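PDB 6P2K: fibronectin type III domain-containing protein from Simiduia agarivorans, which probably hydrolyses beta-1,4-glucans such as xyloglucan through the beta-propeller, glycoside hydrolase family 74 part that this chain represents. Local coordinates for residues V21-Q26 / V63-G68; G213-P218 / W266-D271; S217-V222 / N277-L282; V270-T275 / T339-G344; W345-W350 / A360-G365. One frame throughout, in Å; residues are numbered along the deposited sequence.

Contact 1: V21-Q26 / V63-G68; sequences VADPNQ and VAVTPG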
# COMPACT_ATOMS: atom_id res chain seq x y z
N VAL B 21 47.08 20.68 -14.28
CA VAL B 21 48.29 20.77 -15.09
C VAL B 21 49.04 19.45 -15.02
O VAL B 21 49.34 18.96 -13.93
CB VAL B 21 49.19 21.93 -14.62
CG1 VAL B 21 50.36 22.10 -15.58
CG2 VAL B 21 48.39 23.22 -14.51
N ALA B 22 49.37 18.90 -16.18
CA ALA B 22 50.12 17.66 -16.25
C ALA B 22 51.61 17.92 -16.13
O ALA B 22 52.13 18.91 -16.66
CB ALA B 22 49.82 16.92 -17.55
N ASP B 23 52.29 17.04 -15.41
CA ASP B 23 53.75 17.04 -15.33
C ASP B 23 54.28 16.46 -16.64
O ASP B 23 54.06 15.28 -16.93
CB ASP B 23 54.22 16.22 -14.12
CG ASP B 23 55.73 16.29 -13.90
OD1 ASP B 23 56.48 16.63 -14.85
OD2 ASP B 23 56.17 15.99 -12.78
N PRO B 24 54.97 17.26 -17.46
CA PRO B 24 55.50 16.72 -18.72
C PRO B 24 56.57 15.66 -18.52
O PRO B 24 56.84 14.89 -19.45
CB PRO B 24 56.06 17.96 -19.42
CG PRO B 24 56.40 18.89 -18.31
CD PRO B 24 55.34 18.67 -17.26
N ASN B 25 57.19 15.60 -17.34
CA ASN B 25 58.26 14.63 -17.10
C ASN B 25 57.74 13.27 -16.67
O ASN B 25 58.44 12.27 -16.86
CB ASN B 25 59.21 15.16 -16.02
CG ASN B 25 59.71 16.56 -16.31
OD1 ASN B 25 60.53 16.76 -17.20
ND2 ASN B 25 59.21 17.53 -15.55
N GLN B 26 56.53 13.19 -16.10
CA GLN B 26 56.02 11.96 -15.52
C GLN B 26 54.57 11.78 -15.92
O GLN B 26 53.71 12.57 -15.51
CB GLN B 26 56.14 11.97 -13.99
CG GLN B 26 57.52 12.23 -13.43
CD GLN B 26 57.48 12.33 -11.93
OE1 GLN B 26 57.91 11.42 -11.22
NE2 GLN B 26 56.92 13.42 -11.42
N VAL B 63 50.08 26.55 -12.22
CA VAL B 63 51.10 25.61 -11.77
C VAL B 63 51.90 25.17 -12.99
O VAL B 63 51.34 24.90 -14.05
CB VAL B 63 50.48 24.39 -11.06
CG1 VAL B 63 51.57 23.41 -10.63
CG2 VAL B 63 49.66 24.82 -9.86
N ALA B 64 53.23 25.12 -12.83
CA ALA B 64 54.10 24.67 -13.91
C ALA B 64 55.24 23.85 -13.33
O ALA B 64 55.86 24.25 -12.34
CB ALA B 64 54.66 25.86 -14.70
N VAL B 65 55.52 22.71 -13.96
CA VAL B 65 56.64 21.85 -13.59
C VAL B 65 57.77 22.09 -14.58
O VAL B 65 57.53 22.20 -15.79
CB VAL B 65 56.22 20.36 -13.58
CG1 VAL B 65 57.27 19.52 -12.89
CG2 VAL B 65 54.87 20.20 -12.90
N THR B 66 58.99 22.18 -14.08
CA THR B 66 60.12 22.49 -14.94
C THR B 66 60.40 21.32 -15.88
O THR B 66 60.53 20.18 -15.42
CB THR B 66 61.36 22.81 -14.13
OG1 THR B 66 61.66 21.70 -13.27
CG2 THR B 66 61.15 24.06 -13.30
N PRO B 67 60.50 21.56 -17.18
CA PRO B 67 60.98 20.51 -18.09
C PRO B 67 62.35 20.00 -17.66
O PRO B 67 63.29 20.77 -17.47
CB PRO B 67 61.03 21.22 -19.45
CG PRO B 67 60.01 22.31 -19.33
CD PRO B 67 60.07 22.76 -17.90
N GLY B 68 62.45 18.68 -17.50
CA GLY B 68 63.69 18.05 -17.12
C GLY B 68 63.95 17.97 -15.63
O GLY B 68 64.97 17.39 -15.23
O HOH W 1 53.61 21.53 -16.27
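Asn25 holds the backbone of segment 63-68 with both ends of its side-chain amide. OD1 of Asn25 accepts from Gly68 N at 2.7 Å, the donor tilted 21° from the plane of the carbonyl. ND2 of Asn25 donates to Thr66 O at 3.0 Å, and that oxygen lies in the plane of the amide. CG of Asn25 stands anti to its own carbonyl carbon (chi1 -51°), which brings the amide across to the backbone of 66-68. ND2 also gives a hydrogen to Asp23 OD1 on its syn side. Three bonds thus fix the rotation of the amide. Asp23 OD1 accepts a second hydrogen from Asn25 N at 2.8 Å, from above the carboxylate plane, and this makes an Asx turn.

The rest is mostly van der Waals packing. Val65 CG1 sits 3.6 Å from Asp23 OD1, and Val65 CB makes an apolar contact with Pro24 CD at 4.1 Å. Further back, Val21 CG1 lies 3.3 Å from Val63 O. The two strands run nearly parallel without a direct backbone bond between them. One water accepts from Val65 N and donates to Ala22 O.

Strands 17-22 and 60-66 each open a four-stranded antiparallel sheet, and the two sheets are neighbouring propeller blades. Tyr31 of strand 30-34 and Ile73 of strand 72-77 both pack on Val63 and Val65. Phe107 of strand 102-108 backs Ala64 and Pro67.

Contact 2: G213-P218 / W266-D271; sequences GIALSP and WYPEVD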
# COMPACT_ATOMS: atom_id res chain seq x y z
N GLY B 213 43.25 34.99 -24.50
CA GLY B 213 44.08 33.81 -24.64
C GLY B 213 44.50 33.59 -26.08
O GLY B 213 43.79 33.94 -27.02
N ILE B 214 45.69 33.00 -26.24
CA ILE B 214 46.23 32.71 -27.56
C ILE B 214 46.72 31.27 -27.58
O ILE B 214 46.98 30.66 -26.54
CB ILE B 214 47.38 33.64 -27.96
CG1 ILE B 214 48.51 33.54 -26.94
CG2 ILE B 214 46.88 35.07 -28.10
CD1 ILE B 214 49.55 34.59 -27.11
N ALA B 215 46.87 30.75 -28.79
CA ALA B 215 47.45 29.44 -29.02
C ALA B 215 48.33 29.52 -30.26
O ALA B 215 48.01 30.22 -31.22
CB ALA B 215 46.38 28.36 -29.19
N LEU B 216 49.44 28.79 -30.22
CA LEU B 216 50.41 28.80 -31.31
C LEU B 216 50.66 27.36 -31.75
O LEU B 216 50.89 26.49 -30.91
CB LEU B 216 51.71 29.47 -30.88
CG LEU B 216 52.90 29.39 -31.84
CD1 LEU B 216 52.57 30.11 -33.13
CD2 LEU B 216 54.12 29.99 -31.19
N SER B 217 50.61 27.13 -33.05
CA SER B 217 50.89 25.80 -33.58
C SER B 217 52.35 25.43 -33.32
O SER B 217 53.23 26.30 -33.35
CB SER B 217 50.59 25.75 -35.07
OG SER B 217 51.02 24.53 -35.64
N PRO B 218 52.63 24.15 -33.06
CA PRO B 218 54.00 23.74 -32.74
C PRO B 218 55.05 24.17 -33.75
O PRO B 218 56.19 24.44 -33.37
CB PRO B 218 53.89 22.21 -32.67
CG PRO B 218 52.50 21.98 -32.20
CD PRO B 218 51.66 23.07 -32.83
N TRP B 266 37.55 31.19 -24.63
CA TRP B 266 38.82 31.68 -24.13
C TRP B 266 39.81 30.53 -24.03
O TRP B 266 39.45 29.35 -24.14
CB TRP B 266 38.64 32.39 -22.78
CG TRP B 266 38.46 31.51 -21.55
CD1 TRP B 266 38.18 30.17 -21.51
CD2 TRP B 266 38.56 31.94 -20.19
NE1 TRP B 266 38.10 29.74 -20.21
CE2 TRP B 266 38.33 30.80 -19.38
CE3 TRP B 266 38.82 33.16 -19.57
CZ2 TRP B 266 38.36 30.87 -17.99
CZ3 TRP B 266 38.85 33.22 -18.19
CH2 TRP B 266 38.62 32.08 -17.41
N TYR B 267 41.08 30.89 -23.82
CA TYR B 267 42.17 29.94 -23.63
C TYR B 267 42.25 28.86 -24.71
O TYR B 267 42.23 27.66 -24.40
CB TYR B 267 42.05 29.29 -22.25
CG TYR B 267 42.49 30.15 -21.09
CD1 TYR B 267 41.67 31.17 -20.62
CD2 TYR B 267 43.70 29.93 -20.46
CE1 TYR B 267 42.06 31.96 -19.55
CE2 TYR B 267 44.10 30.72 -19.39
CZ TYR B 267 43.27 31.73 -18.94
OH TYR B 267 43.66 32.51 -17.87
N PRO B 268 42.35 29.23 -25.99
CA PRO B 268 42.54 28.21 -27.02
C PRO B 268 43.89 27.53 -26.83
O PRO B 268 44.82 28.09 -26.26
CB PRO B 268 42.50 29.01 -28.32
CG PRO B 268 42.93 30.38 -27.94
CD PRO B 268 42.37 30.59 -26.56
N GLU B 269 43.98 26.29 -27.30
CA GLU B 269 45.19 25.51 -27.13
C GLU B 269 45.36 24.56 -28.30
O GLU B 269 44.40 23.87 -28.68
CB GLU B 269 45.16 24.73 -25.81
CG GLU B 269 46.36 23.82 -25.59
CD GLU B 269 46.39 23.21 -24.21
OE1 GLU B 269 46.23 23.97 -23.22
OE2 GLU B 269 46.55 21.98 -24.10
N VAL B 270 46.56 24.52 -28.88
CA VAL B 270 46.87 23.62 -29.98
C VAL B 270 47.49 22.35 -29.42
O VAL B 270 48.38 22.40 -28.56
CB VAL B 270 47.82 24.29 -30.98
CG1 VAL B 270 48.07 23.38 -32.17
CG2 VAL B 270 47.26 25.63 -31.44
N ASP B 271 47.01 21.21 -29.89
CA ASP B 271 47.58 19.92 -29.55
C ASP B 271 49.07 19.91 -29.90
O ASP B 271 49.41 20.14 -31.07
CB ASP B 271 46.84 18.81 -30.30
CG ASP B 271 47.26 17.40 -29.89
OD1 ASP B 271 48.25 17.24 -29.15
OD2 ASP B 271 46.59 16.44 -30.33
O HOH W 2 49.19 26.10 -28.15
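Val270, Pro268 and Ala215 carry this contact between the first strands of two propeller blades. Val270 spreads its two methyls along segment 213-218. CG1, anti to the backbone N (chi1 -176°), reaches Pro218 CD at 3.7 Å. CG2 turns the other way and meets Ala215 CB at 3.6 Å. Ala215 CB also lies 3.3 Å from Pro268 O, so this methyl fits between the valine and the proline. The ring of Pro268 lies against the backbone: its CD is 3.7 Å from Gly213 O, its CG is near Ile214 C, and its CB is 4.0 Å from Ala215 CB. Gly213 suits the spot, since a CB there would clash with Tyr267 N. An alanine at Pro268 would lack CG and CD, which would probably open a gap over Gly213 and Ile214 and leave the chain freer to bend there.

The strand axes run 6° apart and 5.0 Å from each other at their closest. A water accepts from Val270 N and donates to Leu216 O at 3.3 Å. No direct hydrogen bond joins the two segments. Apolar packing and one water hold them, though the Tyr267 backbone bonds to Lys212, just before 213-218.

Contact 3: S217-V222 / N277-L282; sequences SPNGQV and NSHKVL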
# COMPACT_ATOMS: atom_id res chain seq x y z
N SER B 217 50.61 27.13 -33.05
CA SER B 217 50.89 25.80 -33.58
C SER B 217 52.35 25.43 -33.32
O SER B 217 53.23 26.30 -33.35
CB SER B 217 50.59 25.75 -35.07
OG SER B 217 51.02 24.53 -35.64
N PRO B 218 52.63 24.15 -33.06
CA PRO B 218 54.00 23.74 -32.74
C PRO B 218 55.05 24.17 -33.75
O PRO B 218 56.19 24.44 -33.37
CB PRO B 218 53.89 22.21 -32.67
CG PRO B 218 52.50 21.98 -32.20
CD PRO B 218 51.66 23.07 -32.83
N ASN B 219 54.69 24.26 -35.03
CA ASN B 219 55.65 24.74 -36.02
C ASN B 219 55.79 26.26 -36.01
O ASN B 219 56.53 26.81 -36.83
CB ASN B 219 55.29 24.22 -37.41
CG ASN B 219 53.92 24.69 -37.89
OD1 ASN B 219 53.30 25.56 -37.28
ND2 ASN B 219 53.45 24.11 -38.99
N GLY B 220 55.09 26.93 -35.09
CA GLY B 220 55.18 28.37 -34.93
C GLY B 220 54.53 29.19 -36.02
O GLY B 220 54.66 30.42 -36.01
N GLN B 221 53.78 28.56 -36.94
CA GLN B 221 53.39 29.22 -38.17
C GLN B 221 51.93 29.68 -38.19
O GLN B 221 51.56 30.47 -39.07
CB GLN B 221 53.70 28.30 -39.36
CG GLN B 221 55.18 28.00 -39.40
CD GLN B 221 55.58 26.78 -40.24
OE1 GLN B 221 56.32 25.93 -39.77
NE2 GLN B 221 55.17 26.75 -41.51
N VAL B 222 51.10 29.27 -37.23
CA VAL B 222 49.72 29.73 -37.13
C VAL B 222 49.41 30.10 -35.69
O VAL B 222 49.82 29.40 -34.76
CB VAL B 222 48.72 28.69 -37.66
CG1 VAL B 222 47.34 29.31 -37.76
CG2 VAL B 222 49.15 28.18 -39.03
N ASN B 277 50.73 20.67 -40.79
CA ASN B 277 49.85 21.75 -41.22
C ASN B 277 48.39 21.54 -40.83
O ASN B 277 47.57 22.42 -41.09
CB ASN B 277 49.96 21.95 -42.74
CG ASN B 277 51.40 22.05 -43.21
OD1 ASN B 277 52.30 22.35 -42.43
ND2 ASN B 277 51.61 21.81 -44.50
N SER B 278 48.06 20.42 -40.20
CA SER B 278 46.72 20.18 -39.68
C SER B 278 46.75 20.31 -38.17
O SER B 278 47.49 19.58 -37.50
CB SER B 278 46.20 18.80 -40.09
OG SER B 278 44.85 18.63 -39.68
N HIS B 279 45.96 21.24 -37.63
CA HIS B 279 45.99 21.58 -36.22
C HIS B 279 44.69 21.17 -35.55
O HIS B 279 43.60 21.42 -36.07
CB HIS B 279 46.22 23.08 -36.02
CG HIS B 279 47.34 23.63 -36.83
ND1 HIS B 279 47.44 24.97 -37.15
CD2 HIS B 279 48.42 23.03 -37.40
CE1 HIS B 279 48.53 25.17 -37.88
NE2 HIS B 279 49.14 24.01 -38.04
N LYS B 280 44.81 20.53 -34.39
CA LYS B 280 43.68 20.33 -33.49
C LYS B 280 43.72 21.41 -32.42
O LYS B 280 44.76 21.61 -31.77
CB LYS B 280 43.74 18.94 -32.85
CG LYS B 280 43.71 17.79 -33.84
CD LYS B 280 42.29 17.46 -34.27
CE LYS B 280 42.28 16.37 -35.35
NZ LYS B 280 40.90 15.93 -35.68
N VAL B 281 42.61 22.13 -32.26
CA VAL B 281 42.52 23.25 -31.34
C VAL B 281 41.44 22.95 -30.31
O VAL B 281 40.32 22.58 -30.68
CB VAL B 281 42.24 24.58 -32.07
CG1 VAL B 281 42.31 25.74 -31.09
CG2 VAL B 281 43.21 24.77 -33.22
N LEU B 282 41.77 23.13 -29.04
CA LEU B 282 40.87 22.86 -27.92
C LEU B 282 40.30 24.18 -27.41
O LEU B 282 41.05 25.14 -27.20
CB LEU B 282 41.61 22.13 -26.81
CG LEU B 282 40.83 21.44 -25.70
CD1 LEU B 282 39.89 20.41 -26.29
CD2 LEU B 282 41.81 20.80 -24.74
O HOH W 3 51.09 24.88 -40.66
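Ser217 lies over one face of the His279 ring, and Val222 meets the ring at its edge. This is the tight part of the contact. Ser217 CB makes a CH-pi contact, 3.8 Å from the ring centroid of His279 and 20° off the normal. The hydroxyl stands over the same face toward the rim, with Ser217 OG 3.1 Å from His279 NE2. Val222 CG2 comes in near the ring plane and touches His279 CE1 at 3.3 Å. The ring reaches them because CG of His279 points anti to its carbonyl carbon (chi1 -48°). Its ND1 is hydrogen-bonded to Tyr224 OH, which fixes how the ring is turned.

The other side is looser and holds a water. Asn219 ND2 is 4.0 Å from Asn277 OD1, with the two amide planes 43° apart. A water fills in between them. It accepts from Asn219 ND2 at 3.0 Å, while its bonds to Asn277 OD1 and His279 NE2 are weak.

Asn219 itself is held by its own turn. Its OD1 takes hydrogens from Ser217 OG and Gln221 N, which arrive from opposite faces of the amide plane. The second bond closes an Asx turn. Gly220 N to Ser217 O closes the type I beta turn from Ser217 to Gly220.

The contact thus sets the turn between strands 210-216 and 222-228 against the start of strand 278-285 in the next blade. Trp299 of strand 292-300 meets the His279 ring and also packs on Val222.

Contact 4: V270-T275 / T339-G344; sequences VDPRST and TPVTGG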
# COMPACT_ATOMS: atom_id res chain seq x y z
N VAL B 270 46.56 24.52 -28.88
CA VAL B 270 46.87 23.62 -29.98
C VAL B 270 47.49 22.35 -29.42
O VAL B 270 48.38 22.40 -28.56
CB VAL B 270 47.82 24.29 -30.98
CG1 VAL B 270 48.07 23.38 -32.17
CG2 VAL B 270 47.26 25.63 -31.44
N ASP B 271 47.01 21.21 -29.89
CA ASP B 271 47.58 19.92 -29.55
C ASP B 271 49.07 19.91 -29.90
O ASP B 271 49.41 20.14 -31.07
CB ASP B 271 46.84 18.81 -30.30
CG ASP B 271 47.26 17.40 -29.89
OD1 ASP B 271 48.25 17.24 -29.15
OD2 ASP B 271 46.59 16.44 -30.33
N PRO B 272 49.97 19.67 -28.95
CA PRO B 272 51.40 19.61 -29.28
C PRO B 272 51.74 18.53 -30.28
O PRO B 272 52.86 18.52 -30.81
CB PRO B 272 52.07 19.36 -27.93
CG PRO B 272 51.01 18.74 -27.09
CD PRO B 272 49.73 19.39 -27.52
N ARG B 273 50.81 17.61 -30.55
CA ARG B 273 51.01 16.59 -31.57
C ARG B 273 50.83 17.12 -32.98
O ARG B 273 51.31 16.50 -33.93
CB ARG B 273 50.05 15.42 -31.33
CG ARG B 273 50.36 14.63 -30.07
CD ARG B 273 49.13 13.98 -29.47
NE ARG B 273 49.42 13.37 -28.17
CZ ARG B 273 49.43 14.04 -27.01
NH1 ARG B 273 49.16 15.33 -26.98
NH2 ARG B 273 49.71 13.40 -25.89
N SER B 274 50.16 18.27 -33.14
CA SER B 274 49.91 18.85 -34.46
C SER B 274 51.16 19.57 -34.95
O SER B 274 51.24 20.80 -35.02
CB SER B 274 48.71 19.79 -34.41
OG SER B 274 47.57 19.13 -33.88
N THR B 275 52.16 18.76 -35.32
CA THR B 275 53.45 19.28 -35.76
C THR B 275 53.48 19.64 -37.24
O THR B 275 54.45 20.26 -37.69
CB THR B 275 54.55 18.25 -35.47
OG1 THR B 275 54.17 16.98 -36.02
CG2 THR B 275 54.75 18.11 -33.97
N THR B 339 47.14 16.46 -23.08
CA THR B 339 48.25 15.88 -22.35
C THR B 339 49.56 16.13 -23.09
O THR B 339 49.58 16.26 -24.32
CB THR B 339 48.05 14.37 -22.14
OG1 THR B 339 47.91 13.73 -23.42
CG2 THR B 339 46.83 14.09 -21.29
N PRO B 340 50.68 16.22 -22.37
CA PRO B 340 51.98 16.36 -23.03
C PRO B 340 52.29 15.14 -23.89
O PRO B 340 51.69 14.08 -23.75
CB PRO B 340 52.97 16.49 -21.87
CG PRO B 340 52.14 16.92 -20.69
CD PRO B 340 50.79 16.31 -20.90
N VAL B 341 53.26 15.32 -24.79
CA VAL B 341 53.75 14.21 -25.60
C VAL B 341 54.94 13.50 -24.96
O VAL B 341 55.29 12.39 -25.38
CB VAL B 341 54.14 14.70 -27.01
CG1 VAL B 341 52.94 15.31 -27.70
CG2 VAL B 341 55.26 15.71 -26.92
N THR B 342 55.56 14.11 -23.95
CA THR B 342 56.71 13.53 -23.27
C THR B 342 56.27 12.75 -22.03
O THR B 342 55.10 12.73 -21.65
CB THR B 342 57.69 14.63 -22.87
OG1 THR B 342 56.99 15.67 -22.17
CG2 THR B 342 58.37 15.21 -24.10
N GLY B 343 57.24 12.09 -21.41
CA GLY B 343 57.04 11.44 -20.13
C GLY B 343 56.25 10.15 -20.15
O GLY B 343 55.94 9.62 -19.08
N GLY B 344 55.91 9.63 -21.33
CA GLY B 344 55.09 8.44 -21.42
C GLY B 344 53.60 8.70 -21.40
O GLY B 344 52.82 7.74 -21.27
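Arg273 reaches across to segment 339-344 and ends against its backbone. Hydrogen bonds come first. NH1 of Arg273 donates to Thr339 O at 2.8 Å, with an angle of 160° at the hydrogen. NH2 of Arg273 donates to the same oxygen at 3.3 Å, so two nitrogens grip one carbonyl end-on, both from the same face of its plane. NH2 makes two weak bonds as well, to Thr339 OG1 and to Pro340 O. The hydroxyl of Thr339 has a stronger partner in Ala346 O.

The salt bridge lies within segment 270-275. Arg273 NH1 meets Asp271 OD1 at 3.0 Å, in the guanidinium plane and on the syn side of the carboxylate. Arg273 N binds that oxygen from the opposite face and completes an Asx turn. The other oxygen, OD2, is bridged to Arg347 NE.

A methyl packs on one face of the flat group. CG1 of Val341 sits over the centre of the guanidinium, 3.8 Å from Arg273 CZ. The same methyl lies 3.6 Å from Arg273 CG and 4.0 Å from Pro272 CG. The arginine chain, extended from CG to NE, and the valine side chain point in opposite directions where they pass.

These bonds of NH1 and NH2 limit rotation of the guanidinium. The Asp271 carboxylate, set between two arginines, is likely to stay ionised. Asp271 steadies Arg273, whose bonds to carbonyls join the loops of adjacent blades.

Contact 5: W345-W350 / A360-G365; sequences WARGVW and ASHNSG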
# COMPACT_ATOMS: atom_id res chain seq x y z
N TRP B 345 53.17 9.95 -21.51
CA TRP B 345 51.75 10.27 -21.50
C TRP B 345 51.08 9.72 -22.75
O TRP B 345 51.65 9.74 -23.84
CB TRP B 345 51.54 11.78 -21.44
CG TRP B 345 51.64 12.39 -20.08
CD1 TRP B 345 52.73 12.99 -19.52
CD2 TRP B 345 50.59 12.48 -19.10
NE1 TRP B 345 52.43 13.44 -18.26
CE2 TRP B 345 51.13 13.14 -17.97
CE3 TRP B 345 49.26 12.06 -19.06
CZ2 TRP B 345 50.37 13.39 -16.82
CZ3 TRP B 345 48.51 12.31 -17.92
CH2 TRP B 345 49.07 12.97 -16.82
N ALA B 346 49.86 9.21 -22.58
CA ALA B 346 49.01 8.97 -23.73
C ALA B 346 48.27 10.26 -24.09
O ALA B 346 48.30 11.25 -23.35
CB ALA B 346 48.02 7.84 -23.45
N ARG B 347 47.62 10.26 -25.25
CA ARG B 347 46.86 11.44 -25.67
C ARG B 347 45.55 11.51 -24.90
O ARG B 347 44.78 10.55 -24.88
CB ARG B 347 46.59 11.41 -27.17
CG ARG B 347 46.02 12.74 -27.68
CD ARG B 347 45.74 12.73 -29.18
NE ARG B 347 45.39 14.06 -29.65
CZ ARG B 347 44.14 14.50 -29.82
NH1 ARG B 347 43.12 13.70 -29.55
NH2 ARG B 347 43.92 15.73 -30.26
N GLY B 348 45.31 12.66 -24.27
CA GLY B 348 44.10 12.85 -23.50
C GLY B 348 43.84 14.33 -23.28
O GLY B 348 44.60 15.19 -23.72
N VAL B 349 42.74 14.60 -22.58
CA VAL B 349 42.31 15.97 -22.28
C VAL B 349 41.93 16.05 -20.81
O VAL B 349 41.18 15.20 -20.32
CB VAL B 349 41.13 16.41 -23.17
CG1 VAL B 349 40.59 17.76 -22.71
CG2 VAL B 349 41.55 16.48 -24.64
N TRP B 350 42.44 17.06 -20.12
CA TRP B 350 42.03 17.39 -18.76
C TRP B 350 41.12 18.60 -18.80
O TRP B 350 41.46 19.62 -19.41
CB TRP B 350 43.25 17.68 -17.88
CG TRP B 350 43.80 16.48 -17.18
CD1 TRP B 350 44.94 15.78 -17.50
CD2 TRP B 350 43.25 15.84 -16.03
NE1 TRP B 350 45.12 14.75 -16.62
CE2 TRP B 350 44.10 14.75 -15.71
CE3 TRP B 350 42.12 16.06 -15.24
CZ2 TRP B 350 43.85 13.91 -14.63
CZ3 TRP B 350 41.87 15.22 -14.17
CH2 TRP B 350 42.73 14.16 -13.87
N ALA B 360 39.73 12.77 -20.16
CA ALA B 360 39.24 12.04 -21.33
C ALA B 360 40.40 11.29 -21.96
O ALA B 360 41.45 11.89 -22.24
CB ALA B 360 38.61 12.99 -22.35
N SER B 361 40.23 10.00 -22.18
CA SER B 361 41.16 9.25 -23.00
C SER B 361 40.70 9.28 -24.45
O SER B 361 39.52 9.49 -24.74
CB SER B 361 41.31 7.81 -22.51
OG SER B 361 40.04 7.20 -22.33
N HIS B 362 41.64 9.09 -25.37
CA HIS B 362 41.39 9.25 -26.79
C HIS B 362 41.62 7.94 -27.52
O HIS B 362 42.60 7.23 -27.26
CB HIS B 362 42.28 10.35 -27.38
CG HIS B 362 42.05 10.59 -28.84
ND1 HIS B 362 43.04 10.44 -29.79
CD2 HIS B 362 40.94 10.97 -29.52
CE1 HIS B 362 42.55 10.71 -30.99
NE2 HIS B 362 41.27 11.04 -30.85
N ASN B 363 40.70 7.61 -28.43
CA ASN B 363 40.83 6.47 -29.32
C ASN B 363 41.19 7.01 -30.70
O ASN B 363 40.38 7.68 -31.35
CB ASN B 363 39.53 5.67 -29.37
CG ASN B 363 39.68 4.34 -30.10
OD1 ASN B 363 40.64 4.13 -30.85
ND2 ASN B 363 38.72 3.44 -29.90
N SER B 364 42.41 6.72 -31.16
CA SER B 364 42.91 7.35 -32.37
C SER B 364 42.30 6.76 -33.64
O SER B 364 42.02 7.50 -34.59
CB SER B 364 44.44 7.26 -32.42
OG SER B 364 44.87 5.93 -32.68
N GLY B 365 42.08 5.44 -33.68
CA GLY B 365 41.51 4.79 -34.85
C GLY B 365 40.02 5.05 -34.95
O GLY B 365 39.33 4.55 -35.85
O HOH W 4 44.45 7.43 -24.59
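This is an antiparallel hairpin contact between the two middle strands of a four-stranded propeller blade, with Arg347, just before one strand, meeting His362 of the other. Val349 and Ala360 form a hydrogen-bonded pair: Ala360 N donates to Val349 O at 2.8 Å and Val349 N to Ala360 O at 3.0 Å. Gly348 faces Ser361 as a non-hydrogen-bonded pair. A side chain at Gly348 would clash with Ala360 O. Beyond this the strands part, and His362 N makes only a weak bond to Arg347 O.

Side chains take over there. Arg347 NH1 stands over the centre of one face of the His362 ring, 3.3 Å from His362 ND1. The guanidinium and ring planes are 65° apart, so the group comes in edge first. NH1 is also hydrogen-bonded to Tyr369 OH of strand 368-373. An alanine at His362 would remove the ring, which would probably leave NH1 of Arg347 without its flat neighbour and Asn367 OD1 without the NE2 it binds.

Strands 336-338 and 368-373 flank the hairpin. Tyr338 packs on Arg347 and Val349, and Trp371 on Val349 and Ala360. Besides Asp271, Arg347 bridges Glu294 of the preceding blade through NH2.

Seven four-stranded antiparallel sheets follow one another from strand 17-22 to strand 368-373, as the blades of one propeller. Contact 1 joins the first two. Contacts 2 and 3 join the fifth and sixth, with centres 8 Å apart, and share Ser217 and Pro218. Contact 4 joins the sixth and seventh and shares Val270 and Asp271 with contact 2. Contact 5 lies within the seventh, its centre 10 Å from that of contact 4. Contacts 4 and 5 also touch contact 1: Thr342 bonds to Pro24 and Trp345 to Asp23. Their centres lie about 13 Å and 18 Å from that of contact 1. The last blade thus meets the first, which closes the ring.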